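PDB 4P9F: HTH-type transcriptional regulator mcbR from Escherichia coli UMEA 3718-1, which represses expression of McbA by binding its promoter region, which prevents colanic acid overproduction and mucoidy, and is important for biofilm formation. Local coordinates for residues A[9-14]-A[50-55]; A[27-32]-A[56-61]; A[128-133]-A[148-153]. One frame throughout, in Å; residues are numbered along the deposited sequence.

Interaction 1 of 3, residues A[9-14]-A[50-55]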
loop_
_atom_site.group_PDB
_atom_site.type_symbol
_atom_site.label_atom_id
_atom_site.label_comp_id
_atom_site.label_asym_id
_atom_site.label_seq_id
_atom_site.Cartn_x
_atom_site.Cartn_y
_atom_site.Cartn_z
ATOM N N GLN A 9 6.647 6.656 17.849
ATOM C CA GLN A 9 7.906 5.996 18.139
ATOM C C GLN A 9 7.680 4.514 18.400
ATOM O O GLN A 9 8.396 3.651 17.883
ATOM C CB GLN A 9 8.572 6.650 19.355
ATOM C CG GLN A 9 9.961 6.171 19.596
ATOM C CD GLN A 9 10.839 6.425 18.390
ATOM O OE1 GLN A 9 11.403 5.494 17.807
ATOM N NE2 GLN A 9 10.940 7.693 17.993
ATOM N N VAL A 10 6.662 4.205 19.183
ATOM C CA VAL A 10 6.317 2.799 19.398
ATOM C C VAL A 10 5.865 2.134 18.088
ATOM O O VAL A 10 6.231 1.011 17.795
ATOM C CB VAL A 10 5.196 2.642 20.458
ATOM C CG1 VAL A 10 4.820 1.166 20.614
ATOM C CG2 VAL A 10 5.642 3.244 21.823
ATOM N N GLU A 11 5.052 2.845 17.307
ATOM C CA GLU A 11 4.564 2.294 16.059
ATOM C C GLU A 11 5.698 1.955 15.076
ATOM O O GLU A 11 5.718 0.872 14.486
ATOM C CB GLU A 11 3.618 3.267 15.373
ATOM C CG GLU A 11 3.019 2.646 14.118
ATOM C CD GLU A 11 2.235 3.632 13.290
ATOM O OE1 GLU A 11 2.301 4.852 13.586
ATOM O OE2 GLU A 11 1.538 3.171 12.361
ATOM N N ASN A 12 6.628 2.892 14.900
ATOM C CA ASN A 12 7.773 2.663 14.016
ATOM C C ASN A 12 8.657 1.537 14.509
ATOM O O ASN A 12 9.156 0.741 13.708
ATOM C CB ASN A 12 8.587 3.943 13.850
ATOM C CG ASN A 12 7.880 4.952 12.975
ATOM O OD1 ASN A 12 7.034 4.589 12.145
ATOM N ND2 ASN A 12 8.232 6.216 13.129
ATOM N N ASP A 13 8.847 1.448 15.823
ATOM C CA ASP A 13 9.649 0.345 16.359
ATOM C C ASP A 13 8.969 -1.018 16.139
ATOM O O ASP A 13 9.623 -2.001 15.785
ATOM C CB ASP A 13 9.957 0.584 17.833
ATOM C CG ASP A 13 10.974 1.725 18.028
ATOM O OD1 ASP A 13 11.687 2.056 17.049
ATOM O OD2 ASP A 13 11.061 2.289 19.144
ATOM N N LEU A 14 7.660 -1.077 16.336
ATOM C CA LEU A 14 6.927 -2.304 16.042
ATOM C C LEU A 14 6.954 -2.625 14.534
ATOM O O LEU A 14 7.059 -3.784 14.151
ATOM C CB LEU A 14 5.478 -2.203 16.510
ATOM C CG LEU A 14 5.258 -2.248 18.025
ATOM C CD1 LEU A 14 3.834 -1.853 18.367
ATOM C CD2 LEU A 14 5.607 -3.635 18.572
ATOM N N LEU A 50 -3.026 -0.408 17.686
ATOM C CA LEU A 50 -4.283 -0.235 16.944
ATOM C C LEU A 50 -4.041 0.365 15.572
ATOM O O LEU A 50 -4.763 0.043 14.627
ATOM C CB LEU A 50 -5.275 0.620 17.737
ATOM C CG LEU A 50 -5.873 -0.134 18.928
ATOM C CD1 LEU A 50 -6.703 0.784 19.823
ATOM C CD2 LEU A 50 -6.710 -1.305 18.415
ATOM N N ARG A 51 -3.022 1.220 15.455
ATOM C CA ARG A 51 -2.636 1.738 14.140
ATOM C C ARG A 51 -2.212 0.588 13.218
ATOM O O ARG A 51 -2.526 0.585 12.031
ATOM C CB ARG A 51 -1.474 2.727 14.278
ATOM C CG ARG A 51 -1.848 4.096 14.858
ATOM C CD ARG A 51 -0.611 5.014 14.885
ATOM N NE ARG A 51 -0.941 6.330 15.433
ATOM C CZ ARG A 51 -0.102 7.353 15.480
ATOM N NH1 ARG A 51 1.144 7.206 15.027
ATOM N NH2 ARG A 51 -0.516 8.510 15.978
ATOM N N LEU A 52 -1.505 -0.392 13.774
ATOM C CA LEU A 52 -1.078 -1.545 13.000
ATOM C C LEU A 52 -2.264 -2.460 12.663
ATOM O O LEU A 52 -2.346 -3.009 11.556
ATOM C CB LEU A 52 0.016 -2.293 13.760
ATOM C CG LEU A 52 1.334 -1.507 13.842
ATOM C CD1 LEU A 52 2.294 -2.122 14.850
ATOM C CD2 LEU A 52 2.000 -1.463 12.469
ATOM N N VAL A 53 -3.201 -2.594 13.600
ATOM C CA VAL A 53 -4.426 -3.340 13.339
ATOM C C VAL A 53 -5.177 -2.714 12.162
ATOM O O VAL A 53 -5.668 -3.421 11.299
ATOM C CB VAL A 53 -5.335 -3.410 14.583
ATOM C CG1 VAL A 53 -6.779 -3.860 14.216
ATOM C CG2 VAL A 53 -4.705 -4.314 15.636
ATOM N N SER A 54 -5.245 -1.387 12.123
ATOM C CA SER A 54 -6.025 -0.697 11.094
ATOM C C SER A 54 -5.476 -0.925 9.676
ATOM O O SER A 54 -6.217 -0.786 8.701
ATOM C CB SER A 54 -6.109 0.805 11.391
ATOM O OG SER A 54 -4.864 1.431 11.156
ATOM N N VAL A 55 -4.183 -1.212 9.543
ATOM C CA VAL A 55 -3.644 -1.567 8.227
ATOM C C VAL A 55 -3.428 -3.085 8.096
ATOM O O VAL A 55 -2.741 -3.545 7.177
ATOM C CB VAL A 55 -2.327 -0.796 7.903
ATOM C CG1 VAL A 55 -2.601 0.698 7.866
ATOM C CG2 VAL A 55 -1.205 -1.152 8.891
HETATM O O HOH W 1 0.194 1.424 11.041
#
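Glu11 and Arg51 form a salt bridge between helix 6-19 and helix 42-54, the first helix of the GntR-type winged helix-turn-helix domain and the helix that carries the end of its helix-turn-helix motif. Arg51 NH1 donates to Glu11 OE1 at 3.0 Å in a nearly straight bond, with an N-H...O angle of 165°. The oxygen sits at the edge of the guanidinium, close to its plane, and receives the donor on its syn side but 31° out of the carboxylate plane. The remaining carboxylate oxygen, Glu11 OE2, accepts a 2.6 Å hydrogen bond from water 1, which also donates weakly to the carbonyl oxygen of Arg51. The side chains cross at about a right angle, and the carboxylate also rests against the arginine's aliphatic stem, Glu11 CD lying 3.5 Å from Arg51 CD. Glu11 reaches this far because CG is anti to the backbone N (chi1 -176°) and the chain stays extended beyond it. One turn further along helix 6-19, Leu14 adds the apolar half of the contact, its CB packing 3.6 Å from Leu52 CD1. The axes of the short helical segments come within 10.4 Å of each other. In the next shell Glu11 touches Ala48 and Leu14 touches Leu49, both of helix 42-54, and Arg51 packs on Thr7. Across the dimer, Arg51 packs on Ser54 of the second subunit, and Ser54 on Glu11 of the second subunit. With Glu11 shortened to an alanine, the Arg51 guanidinium would probably lose its carboxylate mate and be held less firmly, and water 1 would lose an acceptor. The carbonyl that water 1 reaches is also gripped from within its own helix, by the hydroxyl of Ser54, with OG 2.6 Å from Arg51 O.

Interaction 2 of 3, residues A[27-32]-A[56-61]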
loop_
_atom_site.group_PDB
_atom_site.type_symbol
_atom_site.label_atom_id
_atom_site.label_comp_id
_atom_site.label_asym_id
_atom_site.label_seq_id
_atom_site.Cartn_x
_atom_site.Cartn_y
_atom_site.Cartn_z
ATOM N N ALA A 27 2.232 -14.938 17.396
ATOM C CA ALA A 27 2.567 -14.540 18.764
ATOM C C ALA A 27 1.535 -13.598 19.365
ATOM O O ALA A 27 1.025 -12.689 18.695
ATOM C CB ALA A 27 3.946 -13.872 18.818
ATOM N N ARG A 28 1.290 -13.782 20.655
ATOM C CA ARG A 28 0.312 -12.979 21.369
ATOM C C ARG A 28 1.066 -11.821 22.020
ATOM O O ARG A 28 1.993 -12.020 22.802
ATOM C CB ARG A 28 -0.428 -13.839 22.414
ATOM C CG ARG A 28 -1.368 -13.063 23.339
ATOM C CD ARG A 28 -2.172 -14.001 24.280
ATOM N NE ARG A 28 -2.801 -13.224 25.342
ATOM C CZ ARG A 28 -3.994 -12.646 25.240
ATOM N NH1 ARG A 28 -4.702 -12.799 24.123
ATOM N NH2 ARG A 28 -4.488 -11.929 26.260
ATOM N N LEU A 29 0.702 -10.605 21.636
ATOM C CA LEU A 29 1.316 -9.393 22.180
ATOM C C LEU A 29 0.404 -8.768 23.225
ATOM O O LEU A 29 -0.724 -8.392 22.907
ATOM C CB LEU A 29 1.593 -8.396 21.056
ATOM C CG LEU A 29 2.272 -8.992 19.816
ATOM C CD1 LEU A 29 2.445 -7.929 18.710
ATOM C CD2 LEU A 29 3.615 -9.626 20.178
ATOM N N ILE A 30 0.913 -8.576 24.433
ATOM C CA ILE A 30 0.093 -8.037 25.521
ATOM C C ILE A 30 0.457 -6.566 25.721
ATOM O O ILE A 30 1.606 -6.242 26.041
ATOM C CB ILE A 30 0.272 -8.852 26.842
ATOM C CG1 ILE A 30 -0.240 -10.288 26.663
ATOM C CG2 ILE A 30 -0.436 -8.171 28.044
ATOM C CD1 ILE A 30 0.835 -11.294 26.392
ATOM N N THR A 31 -0.500 -5.677 25.448
ATOM C CA THR A 31 -0.286 -4.227 25.551
ATOM C C THR A 31 0.435 -3.814 26.852
ATOM O O THR A 31 1.423 -3.078 26.829
ATOM C CB THR A 31 -1.641 -3.502 25.432
ATOM O OG1 THR A 31 -2.312 -3.985 24.258
ATOM C CG2 THR A 31 -1.468 -2.005 25.327
ATOM N N LYS A 32 -0.055 -4.318 27.978
ATOM C CA LYS A 32 0.506 -4.026 29.293
ATOM C C LYS A 32 1.998 -4.413 29.405
ATOM O O LYS A 32 2.797 -3.655 29.958
ATOM C CB LYS A 32 -0.306 -4.756 30.369
ATOM C CG LYS A 32 0.203 -4.543 31.786
ATOM C CD LYS A 32 0.015 -3.111 32.248
ATOM C CE LYS A 32 -1.045 -3.015 33.339
ATOM N NZ LYS A 32 -0.734 -3.866 34.531
ATOM N N ASN A 56 -4.002 -3.847 9.028
ATOM C CA ASN A 56 -3.941 -5.318 9.010
ATOM C C ASN A 56 -2.543 -5.907 9.182
ATOM O O ASN A 56 -2.271 -7.025 8.748
ATOM C CB ASN A 56 -4.565 -5.830 7.706
ATOM C CG ASN A 56 -6.023 -5.446 7.596
ATOM O OD1 ASN A 56 -6.769 -5.605 8.541
ATOM N ND2 ASN A 56 -6.412 -4.874 6.468
ATOM N N ALA A 57 -1.665 -5.138 9.818
ATOM C CA ALA A 57 -0.317 -5.576 10.160
ATOM C C ALA A 57 -0.310 -6.380 11.455
ATOM O O ALA A 57 0.661 -7.079 11.765
ATOM C CB ALA A 57 0.614 -4.380 10.279
ATOM N N LEU A 58 -1.359 -6.193 12.247
ATOM C CA LEU A 58 -1.607 -6.993 13.436
ATOM C C LEU A 58 -3.078 -7.341 13.497
ATOM O O LEU A 58 -3.885 -6.708 12.824
ATOM C CB LEU A 58 -1.204 -6.235 14.708
ATOM C CG LEU A 58 0.292 -6.013 14.934
ATOM C CD1 LEU A 58 0.466 -5.105 16.140
ATOM C CD2 LEU A 58 0.988 -7.350 15.158
ATOM N N SER A 59 -3.421 -8.317 14.335
ATOM C CA SER A 59 -4.808 -8.689 14.573
ATOM C C SER A 59 -5.197 -8.443 16.040
ATOM O O SER A 59 -4.365 -8.549 16.931
ATOM C CB SER A 59 -5.036 -10.174 14.240
ATOM O OG SER A 59 -4.789 -10.435 12.873
ATOM N N VAL A 60 -6.471 -8.154 16.275
ATOM C CA VAL A 60 -7.022 -8.043 17.612
ATOM C C VAL A 60 -7.079 -9.426 18.266
ATOM O O VAL A 60 -7.398 -10.413 17.613
ATOM C CB VAL A 60 -8.433 -7.436 17.566
ATOM C CG1 VAL A 60 -9.101 -7.537 18.920
ATOM C CG2 VAL A 60 -8.355 -5.989 17.075
ATOM N N ALA A 61 -6.708 -9.499 19.540
ATOM C CA ALA A 61 -6.817 -10.723 20.346
ATOM C C ALA A 61 -7.596 -10.440 21.644
ATOM O O ALA A 61 -7.724 -9.286 22.040
ATOM C CB ALA A 61 -5.408 -11.283 20.653
#
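In the winged helix-turn-helix domain, strand 28-30 joins the wing hairpin 59-61/65-67 in a small antiparallel sheet, whose two outer strands meet here through side chains across the central strand 65-67. Leu29 and Leu58 make the apolar part of the contact: CD1 of Leu29 lies 3.9 Å from CD2 of Leu58, the two side chains crossing at about a right angle. Leu58, just before its strand, continues inward onto Leu49 and Leu52 of helix 42-54, so the pair ties the sheet to the helical part of the domain, and Val68 touches both leucines. The backbones stay apart, with the nearest CA atoms, those of Arg28 and Ala61, separated by 7.5 Å; strand 65-67 supplies the intervening pairing, through backbone hydrogen bonds of Leu29 with Phe66 and Ser59 with Thr67. Arg28, itself exposed, reaches toward the end of strand 59-61. A chi1 of 173° swings its chain to the side of the carbonyl carbon, and the extended run as far as NE carries the guanidinium to the carbonyl oxygen of Pro62, where NH1 is hydrogen-bonded. The same nitrogen, Arg28 NH1, also lies 3.9 Å from Ala61 CB.

Interaction 3 of 3, residues A[128-133]-A[148-153]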
loop_
_atom_site.group_PDB
_atom_site.type_symbol
_atom_site.label_atom_id
_atom_site.label_comp_id
_atom_site.label_asym_id
_atom_site.label_seq_id
_atom_site.Cartn_x
_atom_site.Cartn_y
_atom_site.Cartn_z
ATOM N N VAL A 128 20.195 -4.179 7.225
ATOM C CA VAL A 128 20.981 -3.422 6.259
ATOM C C VAL A 128 20.416 -3.614 4.833
ATOM O O VAL A 128 20.383 -2.658 4.059
ATOM C CB VAL A 128 22.486 -3.803 6.316
ATOM C CG1 VAL A 128 23.259 -3.085 5.230
ATOM C CG2 VAL A 128 23.070 -3.423 7.678
ATOM N N ASN A 129 19.955 -4.820 4.489
ATOM C CA ASN A 129 19.308 -5.028 3.181
ATOM C C ASN A 129 18.124 -4.072 2.990
ATOM O O ASN A 129 17.984 -3.422 1.947
ATOM C CB ASN A 129 18.856 -6.486 3.028
ATOM C CG ASN A 129 17.790 -6.671 1.952
ATOM O OD1 ASN A 129 16.625 -6.879 2.257
ATOM N ND2 ASN A 129 18.181 -6.572 0.698
ATOM N N ARG A 130 17.315 -3.967 4.037
ATOM C CA ARG A 130 16.190 -3.039 4.111
ATOM C C ARG A 130 16.623 -1.586 3.925
ATOM O O ARG A 130 16.078 -0.867 3.085
ATOM C CB ARG A 130 15.492 -3.226 5.467
ATOM C CG ARG A 130 14.148 -2.556 5.650
ATOM C CD ARG A 130 13.720 -2.686 7.117
ATOM N NE ARG A 130 14.622 -1.929 7.998
ATOM C CZ ARG A 130 14.507 -0.634 8.270
ATOM N NH1 ARG A 130 13.549 0.090 7.703
ATOM N NH2 ARG A 130 15.375 -0.055 9.080
ATOM N N LEU A 131 17.625 -1.176 4.699
ATOM C CA LEU A 131 18.119 0.197 4.677
ATOM C C LEU A 131 18.709 0.543 3.312
ATOM O O LEU A 131 18.556 1.652 2.808
ATOM C CB LEU A 131 19.178 0.378 5.764
ATOM C CG LEU A 131 18.672 0.513 7.200
ATOM C CD1 LEU A 131 19.840 0.703 8.151
ATOM C CD2 LEU A 131 17.654 1.639 7.339
ATOM N N PHE A 132 19.402 -0.423 2.725
ATOM C CA PHE A 132 20.012 -0.259 1.416
ATOM C C PHE A 132 18.936 -0.019 0.351
ATOM O O PHE A 132 18.990 0.958 -0.400
ATOM C CB PHE A 132 20.853 -1.500 1.085
ATOM C CG PHE A 132 21.480 -1.488 -0.292
ATOM C CD1 PHE A 132 22.652 -0.777 -0.535
ATOM C CD2 PHE A 132 20.912 -2.212 -1.331
ATOM C CE1 PHE A 132 23.239 -0.768 -1.796
ATOM C CE2 PHE A 132 21.498 -2.221 -2.605
ATOM C CZ PHE A 132 22.661 -1.494 -2.837
ATOM N N ARG A 133 17.945 -0.899 0.291
ATOM C CA ARG A 133 16.934 -0.752 -0.748
ATOM C C ARG A 133 16.081 0.502 -0.522
ATOM O O ARG A 133 15.740 1.209 -1.466
ATOM C CB ARG A 133 16.025 -1.984 -0.830
ATOM C CG ARG A 133 16.597 -3.139 -1.674
ATOM C CD ARG A 133 15.524 -4.218 -1.877
ATOM N NE ARG A 133 15.863 -5.521 -1.335
ATOM C CZ ARG A 133 15.026 -6.550 -1.345
ATOM N NH1 ARG A 133 13.817 -6.402 -1.866
ATOM N NH2 ARG A 133 15.392 -7.719 -0.833
HETATM N N MSE A 148 4.292 2.593 0.814
HETATM C CA MSE A 148 3.557 1.374 0.483
HETATM C C MSE A 148 4.494 0.160 0.455
HETATM O O MSE A 148 4.138 -0.936 0.904
HETATM C CB MSE A 148 2.842 1.514 -0.863
HETATM C CG MSE A 148 2.014 0.277 -1.198
HETATM SE SE MSE A 148 0.642 0.595 -2.542
HETATM C CE MSE A 148 -0.318 1.984 -1.578
ATOM N N ILE A 149 5.693 0.361 -0.071
ATOM C CA ILE A 149 6.699 -0.702 -0.084
ATOM C C ILE A 149 7.039 -1.095 1.368
ATOM O O ILE A 149 7.061 -2.274 1.704
ATOM C CB ILE A 149 7.970 -0.272 -0.868
ATOM C CG1 ILE A 149 7.651 -0.146 -2.374
ATOM C CG2 ILE A 149 9.130 -1.273 -0.641
ATOM C CD1 ILE A 149 8.806 0.465 -3.214
ATOM N N GLU A 150 7.240 -0.109 2.235
ATOM C CA GLU A 150 7.501 -0.400 3.652
ATOM C C GLU A 150 6.338 -1.143 4.292
ATOM O O GLU A 150 6.528 -2.063 5.102
ATOM C CB GLU A 150 7.751 0.897 4.413
ATOM C CG GLU A 150 9.053 1.562 4.065
ATOM C CD GLU A 150 9.413 2.641 5.054
ATOM O OE1 GLU A 150 8.997 3.785 4.812
ATOM O OE2 GLU A 150 10.070 2.351 6.078
ATOM N N GLN A 151 5.124 -0.755 3.913
ATOM C CA GLN A 151 3.917 -1.402 4.428
ATOM C C GLN A 151 3.913 -2.903 4.068
ATOM O O GLN A 151 3.612 -3.768 4.895
ATOM C CB GLN A 151 2.697 -0.702 3.847
ATOM C CG GLN A 151 1.489 -0.669 4.719
ATOM C CD GLN A 151 0.289 -0.075 4.003
ATOM O OE1 GLN A 151 -0.777 -0.668 3.980
ATOM N NE2 GLN A 151 0.471 1.095 3.407
ATOM N N LEU A 152 4.278 -3.210 2.831
ATOM C CA LEU A 152 4.289 -4.602 2.377
ATOM C C LEU A 152 5.403 -5.407 3.066
ATOM O O LEU A 152 5.232 -6.587 3.354
ATOM C CB LEU A 152 4.416 -4.643 0.857
ATOM C CG LEU A 152 3.150 -4.136 0.137
ATOM C CD1 LEU A 152 3.410 -3.848 -1.355
ATOM C CD2 LEU A 152 2.001 -5.159 0.279
ATOM N N TRP A 153 6.525 -4.760 3.368
ATOM C CA TRP A 153 7.588 -5.413 4.130
ATOM C C TRP A 153 7.127 -5.774 5.540
ATOM O O TRP A 153 7.540 -6.793 6.101
ATOM C CB TRP A 153 8.804 -4.498 4.219
ATOM C CG TRP A 153 9.590 -4.386 2.941
ATOM C CD1 TRP A 153 9.445 -5.139 1.806
ATOM C CD2 TRP A 153 10.602 -3.409 2.650
ATOM N NE1 TRP A 153 10.337 -4.713 0.840
ATOM C CE2 TRP A 153 11.056 -3.649 1.334
ATOM C CE3 TRP A 153 11.178 -2.349 3.386
ATOM C CZ2 TRP A 153 12.059 -2.880 0.734
ATOM C CZ3 TRP A 153 12.177 -1.583 2.788
ATOM C CH2 TRP A 153 12.611 -1.858 1.478
HETATM O O HOH W 2 11.258 -0.090 6.542
#
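Van der Waals packing centres on Trp153, whose six-membered ring reaches across to the stem and carbonyl oxygen of Arg130 and to CB of Arg133. CG of Arg130 lies 3.6 Å from Trp153 CZ3, and CB of Arg133 is 4.1 Å from Trp153 CH2. Beyond this stem Arg130 bends at chi3 (66°), and its guanidinium plane stands 89° from that of the indole. Ile149, one turn back on the tryptophan's own helix, lays CG2 over one ring face, 3.5 Å above the plane and offset toward the rim. These helices, 122-138 and 143-156, run antiparallel in the all-helical FCD domain, the segments' axes 12.3 Å apart at 163°. Between Arg130 and Glu150 a water mediates the polar contact, since Arg130 NH1 and Glu150 OE2 are 4.5 Å apart, too far for a salt bridge. Water 2 accepts from Arg130 NH1 at 2.6 Å and donates to Glu150 OE2. It sits in plane at the edge of the guanidinium and likewise at the edge of the indole. Arg130 NH2 is hydrogen-bonded to OD1 of Asn127, on its own helix. Deeper in the bundle, Glu87 of helix 73-95 serves both sides: its OE1 forms a salt bridge with Arg133 NH1, and its OE2 accepts from Trp153 NE1.

Overall arrangement
Interactions 1 and 2 belong to the DNA-binding domain, their centres about 10 Å apart, and their segments alternate along the chain. They meet at the end of helix 42-54, where a Schellman motif with Asn56 as its C-prime residue closes the helix and Leu52 O lies 2.8 Å from Ala57 N; Leu52 CB packs 3.7 Å from Leu58 CD1, so Leu52 and Leu58 join helix pair and wing in one core. Interaction 3 lies in the FCD domain, its centre about 16 Å from that of interaction 1 and 22 Å from that of interaction 2. Val55 CB and Gln151 OE1, 4.2 Å apart, link 50-55 with 148-153, and interactions 1 and 3 both touch the second subunit.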